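Local coordinates for protein BIS(5'-nucleosyl)-tetraphosphatase (Diadenosine tetraphosphatase), putative (Plasmodium falciparum, PDB 5CFJ) that probably hydrolyses diadenosine tetraphosphate asymmetrically, as an Ap4A hydrolase of the Nudix family, at residues K77-Q82 with L100-N105. Numbering follows the deposited sequence. Where two conformers were deposited one is given.
Sequences KLLNYQ and LAMLLN
The open end of an antiparallel beta hairpin of the Nudix fold, formed by strands 76-89 and 92-103, is where Lys77 pairs with Met102 and Leu78 with Ala101. Lys77 and Met102 are a hydrogen-bonded pair, each backbone N donating to the other's O, with Lys77 N to Met102 O at 2.9 Å. The exposed Lys77 suits this margin, since its extended chain leads away from Met102 and can keep the amine in solvent. Leu78 and Ala101 form the next, non-hydrogen-bonded pair; there Ala101 CA lies 3.2 Å from Lys77 O in a CA-H...O contact. The small methyl of Ala101 lets Leu78 settle beside it, CD2 to CB 4.0 Å, and both touch Ile11 of strand 6-16; Leu12 and Cys14 of that strand bond to the backbone of Ala101, and Cys14 also to that of Leu103, tying the hairpin into the mixed sheet.

Beyond Leu79 the first strand turns a corner in an inverse gamma turn centred on Asn80, with a weak bond from Tyr81 N to Leu79 O. Pairing survives the corner: Leu79 N donates to Leu100 O, and past the turn Leu100 N gives Tyr81 O a nearly straight bond (177°). A water donates to both Leu79 O and Leu100 O, so Leu100 O accepts two bonds.

Helix 134-147 packs against the apolar group here, Leu147 touching Leu79, Phe146 touching Leu100 and Leu139 touching Tyr81. The partly exposed Tyr81 offers Leu100 CB its own CB and, obliquely, ring carbon CD1 (3.9 Å). Leu100 is buried, and its branched, apolar side chain suits a place between two neighbours: with CG anti to the backbone N (chi1 -175°), its CD2 rests against Tyr81 CB and meets Leu79 CD1 at 3.9 Å.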
# COMPACT_ATOMS: atom_id res chain seq x y z
N LYS A 77 -3.08 -3.20 12.83
CA LYS A 77 -2.22 -4.23 13.38
C LYS A 77 -1.18 -4.59 12.34
O LYS A 77 -1.51 -5.09 11.27
CB LYS A 77 -3.03 -5.46 13.75
CG LYS A 77 -2.21 -6.58 14.33
CD LYS A 77 -3.08 -7.80 14.56
CE LYS A 77 -2.29 -8.99 15.07
NZ LYS A 77 -3.20 -10.14 15.32
N LEU A 78 0.09 -4.33 12.65
CA LEU A 78 1.17 -4.73 11.77
C LEU A 78 1.26 -6.25 11.78
O LEU A 78 1.33 -6.87 12.83
CB LEU A 78 2.49 -4.10 12.20
CG LEU A 78 2.61 -2.58 11.98
CD1 LEU A 78 3.76 -2.01 12.80
CD2 LEU A 78 2.78 -2.26 10.51
N LEU A 79 1.25 -6.83 10.59
CA LEU A 79 1.31 -8.28 10.46
C LEU A 79 2.69 -8.73 10.02
O LEU A 79 3.50 -7.94 9.52
CB LEU A 79 0.26 -8.79 9.48
CG LEU A 79 -1.17 -8.38 9.86
CD1 LEU A 79 -2.15 -8.87 8.81
CD2 LEU A 79 -1.56 -8.89 11.24
N ASN A 80 2.96 -10.02 10.18
CA ASN A 80 4.27 -10.57 9.90
C ASN A 80 4.47 -10.90 8.42
O ASN A 80 4.82 -12.03 8.06
CB ASN A 80 4.49 -11.81 10.75
CG ASN A 80 5.89 -12.31 10.64
OD1 ASN A 80 6.83 -11.51 10.55
ND2 ASN A 80 6.06 -13.63 10.61
N TYR A 81 4.26 -9.92 7.55
CA TYR A 81 4.45 -10.09 6.12
C TYR A 81 5.06 -8.83 5.54
O TYR A 81 4.57 -7.73 5.79
CB TYR A 81 3.12 -10.41 5.42
CG TYR A 81 3.26 -10.55 3.92
CD1 TYR A 81 3.23 -9.44 3.09
CD2 TYR A 81 3.46 -11.79 3.34
CE1 TYR A 81 3.39 -9.55 1.72
CE2 TYR A 81 3.62 -11.92 1.96
CZ TYR A 81 3.58 -10.79 1.16
OH TYR A 81 3.73 -10.90 -0.20
N GLN A 82 6.12 -9.00 4.77
CA GLN A 82 6.69 -7.89 4.01
C GLN A 82 7.20 -8.40 2.68
O GLN A 82 7.55 -9.58 2.55
CB GLN A 82 7.81 -7.21 4.78
CG GLN A 82 9.01 -8.10 4.99
CD GLN A 82 10.19 -7.38 5.61
OE1 GLN A 82 11.21 -7.16 4.96
NE2 GLN A 82 10.06 -7.01 6.88
N LEU A 100 2.75 -5.46 5.54
CA LEU A 100 1.31 -5.70 5.64
C LEU A 100 0.75 -5.26 6.98
O LEU A 100 1.35 -5.52 8.02
CB LEU A 100 1.02 -7.17 5.42
CG LEU A 100 -0.44 -7.64 5.37
CD1 LEU A 100 -1.19 -7.04 4.18
CD2 LEU A 100 -0.52 -9.15 5.33
N ALA A 101 -0.40 -4.60 6.97
CA ALA A 101 -1.09 -4.26 8.20
C ALA A 101 -2.59 -4.38 8.00
O ALA A 101 -3.08 -4.13 6.90
CB ALA A 101 -0.73 -2.85 8.65
N MET A 102 -3.31 -4.77 9.04
CA MET A 102 -4.76 -4.84 8.95
C MET A 102 -5.41 -3.71 9.72
O MET A 102 -5.20 -3.54 10.92
CB MET A 102 -5.28 -6.18 9.45
CG MET A 102 -6.75 -6.39 9.10
SD MET A 102 -7.38 -7.94 9.77
CE MET A 102 -6.29 -9.13 8.99
N LEU A 103 -6.19 -2.93 8.99
CA LEU A 103 -6.95 -1.85 9.58
C LEU A 103 -8.02 -2.48 10.45
O LEU A 103 -8.76 -3.35 10.00
CB LEU A 103 -7.56 -0.99 8.48
CG LEU A 103 -8.25 0.30 8.92
CD1 LEU A 103 -7.26 1.28 9.54
CD2 LEU A 103 -8.93 0.90 7.72
N LEU A 104 -8.09 -2.06 11.71
CA LEU A 104 -8.96 -2.70 12.68
C LEU A 104 -10.41 -2.19 12.58
O LEU A 104 -11.36 -2.93 12.86
CB LEU A 104 -8.38 -2.50 14.08
CG LEU A 104 -7.04 -3.23 14.23
CD1 LEU A 104 -6.09 -2.55 15.23
CD2 LEU A 104 -7.29 -4.67 14.62
N ASN A 105 -10.58 -0.94 12.17
CA ASN A 105 -11.88 -0.37 11.86
C ASN A 105 -11.97 -0.10 10.36
O ASN A 105 -11.35 0.84 9.86
CB ASN A 105 -12.08 0.93 12.62
CG ASN A 105 -13.28 1.71 12.14
OD1 ASN A 105 -14.26 1.14 11.65
ND2 ASN A 105 -13.22 3.02 12.28
O HOH W 1 4.01 -5.30 9.11